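Local atomic coordinates of MobB protein homolog (Geobacillus stearothermophilus, PDB entry 1XJC), a protein that is a MobB homolog with a P-loop NTPase type of fold and probably binds a nucleotide, with a likely part in molybdopterin guanine dinucleotide cofactor synthesis. Residues K23-W33 and Y157-R168. Residues are numbered along the deposited sequence; the frame is centred on the assembly and turned at random.
Sequences KWVAAAVREGW and YIPWLMNEVRTR
W24 holds its CG anti to the backbone N (chi1 -162°), which swings the indole across to helix 157-166, while M162, a selenomethionine, bends at chi2 and chi3 to put SE between the indoles of W24 and W33 and carry CE on to W33 and A28. In this P-loop NTPase-like fold, helix 17-30, which follows the probable Walker A loop, packs here against the last helix of the chain, both lying against the parallel sheet; the axes cross at -60°. W24 is a knob in a hole made by I158, L161, M162 and V165. CD1 of L161 sits over the face of the W24 six-membered ring, 3.9 Å from the centroid, a CH-pi contact, and CG2 of V165 meets the edge at W24 CZ2 (3.7 Å). At the pyrrole edge SE of M162 lies in the ring plane, 3.8 Å from W24 NE1, a Met-aromatic contact; that buried N-H has no polar partner. The indole also touches V9 and L101 of strands 6-10 and 99-103. With an alanine in place of W24, a gap is likely to open between helix and sheet, L161 CD1 losing the ring face it covers, V165 CG2 its edge contact and SE the indole flanking it on one side. One turn before M162, I158 puts CG2 on A27 CB (3.6 Å) and CD1 beside the backbone N of W24. Beyond the Schellman motif at G32, W33 closes the other end of the contact: CG of R166 comes to the ring edge at W33 CZ2 (3.6 Å), and over one face M162 CE stands 3.8 Å from the centroid of the W33 six-membered ring, while pressing tightly on A28 CA at 3.5 Å.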
ATOM      1  N   LYS A  23      -0.745   9.574   4.313  1.00 20.97           N
ATOM      2  CA  LYS A  23      -0.259  10.688   3.520  1.00 19.51           C
ATOM      3  C   LYS A  23      -0.379  10.435   2.034  1.00 18.44           C
ATOM      4  O   LYS A  23      -0.688  11.350   1.273  1.00 18.70           O
ATOM      5  CB  LYS A  23       1.201  10.983   3.884  1.00 20.45           C
ATOM      6  CG  LYS A  23       1.355  11.556   5.285  1.00 21.07           C
ATOM      7  CD  LYS A  23       2.822  11.760   5.631  1.00 24.97           C
ATOM      8  CE  LYS A  23       2.962  12.232   7.068  1.00 26.66           C
ATOM      9  NZ  LYS A  23       2.190  13.498   7.268  1.00 30.12           N
ATOM     10  N   TRP A  24      -0.133   9.198   1.612  1.00 17.21           N
ATOM     11  CA  TRP A  24      -0.203   8.867   0.193  1.00 16.67           C
ATOM     12  C   TRP A  24      -1.658   8.957  -0.265  1.00 17.05           C
ATOM     13  O   TRP A  24      -1.942   9.561  -1.292  1.00 16.86           O
ATOM     14  CB  TRP A  24       0.349   7.457  -0.044  1.00 17.79           C
ATOM     15  CG  TRP A  24       0.730   7.167  -1.467  1.00 17.71           C
ATOM     16  CD1 TRP A  24       0.478   7.938  -2.569  1.00 18.12           C
ATOM     17  CD2 TRP A  24       1.456   6.026  -1.934  1.00 18.18           C
ATOM     18  NE1 TRP A  24       1.005   7.348  -3.689  1.00 17.27           N
ATOM     19  CE2 TRP A  24       1.609   6.172  -3.331  1.00 17.31           C
ATOM     20  CE3 TRP A  24       1.995   4.890  -1.307  1.00 18.46           C
ATOM     21  CZ2 TRP A  24       2.279   5.222  -4.116  1.00 19.24           C
ATOM     22  CZ3 TRP A  24       2.663   3.944  -2.091  1.00 18.30           C
ATOM     23  CH2 TRP A  24       2.798   4.117  -3.478  1.00 18.05           C
ATOM     24  N   VAL A  25      -2.583   8.356   0.487  1.00 16.83           N
ATOM     25  CA  VAL A  25      -4.004   8.440   0.123  1.00 16.45           C
ATOM     26  C   VAL A  25      -4.443   9.915   0.037  1.00 18.34           C
ATOM     27  O   VAL A  25      -5.100  10.312  -0.924  1.00 20.37           O
ATOM     28  CB  VAL A  25      -4.925   7.686   1.158  1.00 15.57           C
ATOM     29  CG1 VAL A  25      -6.370   8.104   0.971  1.00 14.54           C
ATOM     30  CG2 VAL A  25      -4.808   6.162   0.983  1.00 14.67           C
ATOM     31  N   ALA A  26      -4.065  10.729   1.024  1.00 18.48           N
ATOM     32  CA  ALA A  26      -4.441  12.149   1.037  1.00 19.10           C
ATOM     33  C   ALA A  26      -3.934  12.927  -0.189  1.00 19.88           C
ATOM     34  O   ALA A  26      -4.668  13.741  -0.765  1.00 20.04           O
ATOM     35  CB  ALA A  26      -3.924  12.838   2.353  1.00 17.71           C
ATOM     36  N   ALA A  27      -2.690  12.681  -0.595  1.00 19.52           N
ATOM     37  CA  ALA A  27      -2.139  13.382  -1.753  1.00 18.17           C
ATOM     38  C   ALA A  27      -2.907  12.931  -2.988  1.00 20.04           C
ATOM     39  O   ALA A  27      -3.261  13.751  -3.837  1.00 21.65           O
ATOM     40  CB  ALA A  27      -0.641  13.067  -1.919  1.00 16.96           C
ATOM     41  N   ALA A  28      -3.171  11.626  -3.091  1.00 19.86           N
ATOM     42  CA  ALA A  28      -3.908  11.120  -4.257  1.00 20.80           C
ATOM     43  C   ALA A  28      -5.307  11.753  -4.292  1.00 21.70           C
ATOM     44  O   ALA A  28      -5.771  12.182  -5.346  1.00 21.49           O
ATOM     45  CB  ALA A  28      -4.025   9.580  -4.198  1.00 19.32           C
ATOM     46  N   VAL A  29      -5.977  11.805  -3.138  1.00 22.65           N
ATOM     47  CA  VAL A  29      -7.319  12.404  -3.078  1.00 22.05           C
ATOM     48  C   VAL A  29      -7.277  13.875  -3.492  1.00 23.34           C
ATOM     49  O   VAL A  29      -8.107  14.331  -4.290  1.00 24.35           O
ATOM     50  CB  VAL A  29      -7.956  12.272  -1.646  1.00 21.14           C
ATOM     51  CG1 VAL A  29      -9.254  13.063  -1.578  1.00 19.68           C
ATOM     52  CG2 VAL A  29      -8.244  10.800  -1.329  1.00 20.54           C
ATOM     53  N   ARG A  30      -6.313  14.623  -2.965  1.00 25.13           N
ATOM     54  CA  ARG A  30      -6.182  16.042  -3.317  1.00 27.33           C
ATOM     55  C   ARG A  30      -6.019  16.249  -4.817  1.00 26.81           C
ATOM     56  O   ARG A  30      -6.494  17.236  -5.355  1.00 27.49           O
ATOM     57  CB  ARG A  30      -4.974  16.688  -2.635  1.00 29.57           C
ATOM     58  CG  ARG A  30      -5.084  16.847  -1.156  1.00 35.85           C
ATOM     59  CD  ARG A  30      -3.942  17.717  -0.651  1.00 41.31           C
ATOM     60  NE  ARG A  30      -3.585  17.368   0.719  1.00 47.27           N
ATOM     61  CZ  ARG A  30      -2.660  16.470   1.050  1.00 48.26           C
ATOM     62  NH1 ARG A  30      -1.978  15.819   0.114  1.00 48.86           N
ATOM     63  NH2 ARG A  30      -2.424  16.218   2.328  1.00 49.56           N
ATOM     64  N   GLU A  31      -5.313  15.340  -5.480  1.00 27.14           N
ATOM     65  CA  GLU A  31      -5.112  15.437  -6.924  1.00 28.22           C
ATOM     66  C   GLU A  31      -6.398  15.066  -7.638  1.00 26.82           C
ATOM     67  O   GLU A  31      -6.454  15.102  -8.863  1.00 26.83           O
ATOM     68  CB  GLU A  31      -4.002  14.488  -7.396  1.00 31.81           C
ATOM     69  CG  GLU A  31      -2.603  14.945  -7.065  1.00 37.46           C
ATOM     70  CD  GLU A  31      -2.297  16.293  -7.674  1.00 41.21           C
ATOM     71  OE1 GLU A  31      -2.252  16.389  -8.922  1.00 42.63           O
ATOM     72  OE2 GLU A  31      -2.118  17.257  -6.899  1.00 43.64           O
ATOM     73  N   GLY A  32      -7.422  14.691  -6.867  1.00 25.66           N
ATOM     74  CA  GLY A  32      -8.688  14.305  -7.463  1.00 24.37           C
ATOM     75  C   GLY A  32      -8.741  12.877  -7.998  1.00 24.70           C
ATOM     76  O   GLY A  32      -9.661  12.531  -8.740  1.00 25.16           O
ATOM     77  N   TRP A  33      -7.778  12.038  -7.630  1.00 24.26           N
ATOM     78  CA  TRP A  33      -7.777  10.654  -8.105  1.00 24.33           C
ATOM     79  C   TRP A  33      -8.853   9.798  -7.415  1.00 24.38           C
ATOM     80  O   TRP A  33      -9.300  10.109  -6.302  1.00 23.41           O
ATOM     81  CB  TRP A  33      -6.408  10.009  -7.869  1.00 25.10           C
ATOM     82  CG  TRP A  33      -5.281  10.594  -8.692  1.00 27.50           C
ATOM     83  CD1 TRP A  33      -5.369  11.597  -9.624  1.00 27.66           C
ATOM     84  CD2 TRP A  33      -3.905  10.200  -8.655  1.00 28.77           C
ATOM     85  NE1 TRP A  33      -4.126  11.848 -10.168  1.00 28.68           N
ATOM     86  CE2 TRP A  33      -3.210  11.007  -9.589  1.00 29.70           C
ATOM     87  CE3 TRP A  33      -3.186   9.241  -7.922  1.00 30.75           C
ATOM     88  CZ2 TRP A  33      -1.829  10.885  -9.810  1.00 30.11           C
ATOM     89  CZ3 TRP A  33      -1.809   9.122  -8.140  1.00 30.40           C
ATOM     90  CH2 TRP A  33      -1.149   9.943  -9.080  1.00 30.56           C
ATOM     91  N   TYR A 157       9.288  11.991  -0.154  1.00 19.97           N
ATOM     92  CA  TYR A 157       8.822  10.719  -0.714  1.00 19.57           C
ATOM     93  C   TYR A 157       7.409  10.688  -1.297  1.00 19.39           C
ATOM     94  O   TYR A 157       7.145   9.902  -2.194  1.00 19.39           O
ATOM     95  CB  TYR A 157       9.063   9.535   0.257  1.00 19.70           C
ATOM     96  CG  TYR A 157       8.378   9.564   1.602  1.00 19.40           C
ATOM     97  CD1 TYR A 157       6.989   9.415   1.713  1.00 18.98           C
ATOM     98  CD2 TYR A 157       9.127   9.679   2.776  1.00 19.05           C
ATOM     99  CE1 TYR A 157       6.373   9.378   2.966  1.00 17.66           C
ATOM    100  CE2 TYR A 157       8.521   9.643   4.029  1.00 17.35           C
ATOM    101  CZ  TYR A 157       7.148   9.491   4.119  1.00 18.75           C
ATOM    102  OH  TYR A 157       6.558   9.438   5.360  1.00 18.33           O
ATOM    103  N   ILE A 158       6.514  11.550  -0.829  1.00 19.03           N
ATOM    104  CA  ILE A 158       5.149  11.575  -1.367  1.00 18.23           C
ATOM    105  C   ILE A 158       5.172  12.088  -2.814  1.00 18.44           C
ATOM    106  O   ILE A 158       4.650  11.431  -3.711  1.00 18.51           O
ATOM    107  CB  ILE A 158       4.214  12.435  -0.481  1.00 18.79           C
ATOM    108  CG1 ILE A 158       4.023  11.740   0.883  1.00 17.94           C
ATOM    109  CG2 ILE A 158       2.866  12.644  -1.179  1.00 16.95           C
ATOM    110  CD1 ILE A 158       3.352  10.329   0.794  1.00 17.65           C
ATOM    111  N   PRO A 159       5.794  13.256  -3.067  1.00 19.48           N
ATOM    112  CA  PRO A 159       5.818  13.714  -4.464  1.00 19.42           C
ATOM    113  C   PRO A 159       6.562  12.677  -5.337  1.00 19.75           C
ATOM    114  O   PRO A 159       6.205  12.439  -6.497  1.00 19.91           O
ATOM    115  CB  PRO A 159       6.559  15.056  -4.375  1.00 19.46           C
ATOM    116  CG  PRO A 159       6.137  15.562  -3.029  1.00 19.62           C
ATOM    117  CD  PRO A 159       6.279  14.318  -2.161  1.00 18.58           C
ATOM    118  N   TRP A 160       7.589  12.048  -4.779  1.00 19.97           N
ATOM    119  CA  TRP A 160       8.333  11.044  -5.548  1.00 21.13           C
ATOM    120  C   TRP A 160       7.413   9.867  -5.931  1.00 21.62           C
ATOM    121  O   TRP A 160       7.383   9.403  -7.098  1.00 21.36           O
ATOM    122  CB  TRP A 160       9.514  10.522  -4.734  1.00 22.28           C
ATOM    123  CG  TRP A 160      10.400   9.590  -5.504  1.00 24.95           C
ATOM    124  CD1 TRP A 160      11.438   9.934  -6.326  1.00 26.66           C
ATOM    125  CD2 TRP A 160      10.296   8.166  -5.566  1.00 26.02           C
ATOM    126  NE1 TRP A 160      11.985   8.810  -6.897  1.00 27.52           N
ATOM    127  CE2 TRP A 160      11.300   7.710  -6.448  1.00 26.62           C
ATOM    128  CE3 TRP A 160       9.450   7.228  -4.961  1.00 25.46           C
ATOM    129  CZ2 TRP A 160      11.480   6.357  -6.743  1.00 26.91           C
ATOM    130  CZ3 TRP A 160       9.628   5.883  -5.253  1.00 25.95           C
ATOM    131  CH2 TRP A 160      10.638   5.461  -6.138  1.00 27.10           C
ATOM    132  N   LEU A 161       6.669   9.376  -4.948  1.00 20.47           N
ATOM    133  CA  LEU A 161       5.762   8.252  -5.190  1.00 20.21           C
ATOM    134  C   LEU A 161       4.657   8.636  -6.171  1.00 20.31           C
ATOM    135  O   LEU A 161       4.356   7.871  -7.087  1.00 20.90           O
ATOM    136  CB  LEU A 161       5.153   7.754  -3.874  1.00 18.91           C
ATOM    137  CG  LEU A 161       6.128   7.037  -2.944  1.00 19.09           C
ATOM    138  CD1 LEU A 161       5.492   6.786  -1.581  1.00 18.29           C
ATOM    139  CD2 LEU A 161       6.546   5.728  -3.594  1.00 17.71           C
HETATM  140  N   MSE A 162       4.060   9.814  -5.991  1.00 20.60           N
HETATM  141  CA  MSE A 162       2.998  10.254  -6.891  1.00 22.32           C
HETATM  142  C   MSE A 162       3.536  10.277  -8.337  1.00 23.07           C
HETATM  143  O   MSE A 162       2.854   9.857  -9.288  1.00 22.91           O
HETATM  144  CB  MSE A 162       2.495  11.639  -6.469  1.00 24.28           C
HETATM  145  CG  MSE A 162       1.741  11.629  -5.132  1.00 27.10           C
HETATM  146 SE   MSE A 162       0.061  10.624  -5.255  0.92 32.76          SE
HETATM  147  CE  MSE A 162      -1.039  12.036  -6.025  1.00 28.64           C
ATOM    148  N   ASN A 163       4.770  10.737  -8.496  1.00 22.72           N
ATOM    149  CA  ASN A 163       5.366  10.781  -9.823  1.00 25.00           C
ATOM    150  C   ASN A 163       5.547   9.357 -10.354  1.00 24.94           C
ATOM    151  O   ASN A 163       5.314   9.105 -11.541  1.00 24.30           O
ATOM    152  CB  ASN A 163       6.716  11.507  -9.804  1.00 26.32           C
ATOM    153  CG  ASN A 163       7.359  11.568 -11.185  1.00 29.85           C
ATOM    154  OD1 ASN A 163       6.806  12.162 -12.116  1.00 31.76           O
ATOM    155  ND2 ASN A 163       8.524  10.943 -11.327  1.00 30.21           N
ATOM    156  N   GLU A 164       5.948   8.430  -9.482  1.00 25.27           N
ATOM    157  CA  GLU A 164       6.136   7.040  -9.899  1.00 27.45           C
ATOM    158  C   GLU A 164       4.815   6.454 -10.388  1.00 28.81           C
ATOM    159  O   GLU A 164       4.785   5.724 -11.388  1.00 29.62           O
ATOM    160  CB  GLU A 164       6.699   6.175  -8.761  1.00 27.27           C
ATOM    161  CG  GLU A 164       8.168   6.412  -8.466  1.00 29.51           C
ATOM    162  CD  GLU A 164       9.046   6.259  -9.708  1.00 31.28           C
ATOM    163  OE1 GLU A 164       9.135   5.135 -10.240  1.00 32.89           O
ATOM    164  OE2 GLU A 164       9.643   7.262 -10.153  1.00 31.82           O
ATOM    165  N   VAL A 165       3.725   6.765  -9.686  1.00 29.87           N
ATOM    166  CA  VAL A 165       2.415   6.283 -10.095  1.00 31.03           C
ATOM    167  C   VAL A 165       2.025   6.915 -11.446  1.00 33.80           C
ATOM    168  O   VAL A 165       1.564   6.221 -12.350  1.00 33.77           O
ATOM    169  CB  VAL A 165       1.313   6.656  -9.069  1.00 30.15           C
ATOM    170  CG1 VAL A 165      -0.054   6.234  -9.615  1.00 30.01           C
ATOM    171  CG2 VAL A 165       1.597   5.998  -7.708  1.00 28.03           C
ATOM    172  N   ARG A 166       2.200   8.228 -11.575  1.00 36.51           N
ATOM    173  CA  ARG A 166       1.840   8.926 -12.813  1.00 39.80           C
ATOM    174  C   ARG A 166       2.594   8.439 -14.040  1.00 43.15           C
ATOM    175  O   ARG A 166       2.009   8.250 -15.105  1.00 43.40           O
ATOM    176  CB  ARG A 166       2.046  10.433 -12.668  1.00 38.77           C
ATOM    177  CG  ARG A 166       0.817  11.174 -12.185  1.00 40.33           C
ATOM    178  CD  ARG A 166       1.016  12.675 -12.292  1.00 40.22           C
ATOM    179  NE  ARG A 166       2.189  13.079 -11.532  1.00 41.39           N
ATOM    180  CZ  ARG A 166       2.157  13.562 -10.296  1.00 41.73           C
ATOM    181  NH1 ARG A 166       0.998  13.722  -9.663  1.00 40.96           N
ATOM    182  NH2 ARG A 166       3.293  13.863  -9.684  1.00 41.42           N
ATOM    183  N   THR A 167       3.898   8.244 -13.898  1.00 47.42           N
ATOM    184  CA  THR A 167       4.700   7.762 -15.014  1.00 51.18           C
ATOM    185  C   THR A 167       4.412   6.262 -15.168  1.00 53.91           C
ATOM    186  O   THR A 167       5.240   5.492 -15.664  1.00 54.57           O
ATOM    187  CB  THR A 167       6.197   8.021 -14.752  1.00 51.07           C
ATOM    188  OG1 THR A 167       6.596   7.358 -13.550  1.00 52.41           O
ATOM    189  CG2 THR A 167       6.448   9.515 -14.590  1.00 50.37           C
ATOM    190  N   ARG A 168       3.207   5.891 -14.729  1.00 57.00           N
ATOM    191  CA  ARG A 168       2.647   4.532 -14.749  1.00 59.26           C
ATOM    192  C   ARG A 168       3.584   3.467 -15.276  1.00 60.13           C
ATOM    193  O   ARG A 168       3.961   2.590 -14.468  1.00 61.43           O
ATOM    194  CB  ARG A 168       1.357   4.518 -15.586  1.00 60.34           C
ATOM    195  CG  ARG A 168       0.502   5.791 -15.443  1.00 61.95           C
ATOM    196  CD  ARG A 168      -0.541   5.722 -14.309  1.00 63.98           C
ATOM    197  NE  ARG A 168      -1.144   7.041 -14.047  1.00 66.34           N
ATOM    198  CZ  ARG A 168      -2.252   7.250 -13.327  1.00 66.27           C
ATOM    199  NH1 ARG A 168      -2.906   6.222 -12.782  1.00 66.65           N
ATOM    200  NH2 ARG A 168      -2.709   8.490 -13.146  1.00 64.47           N
TER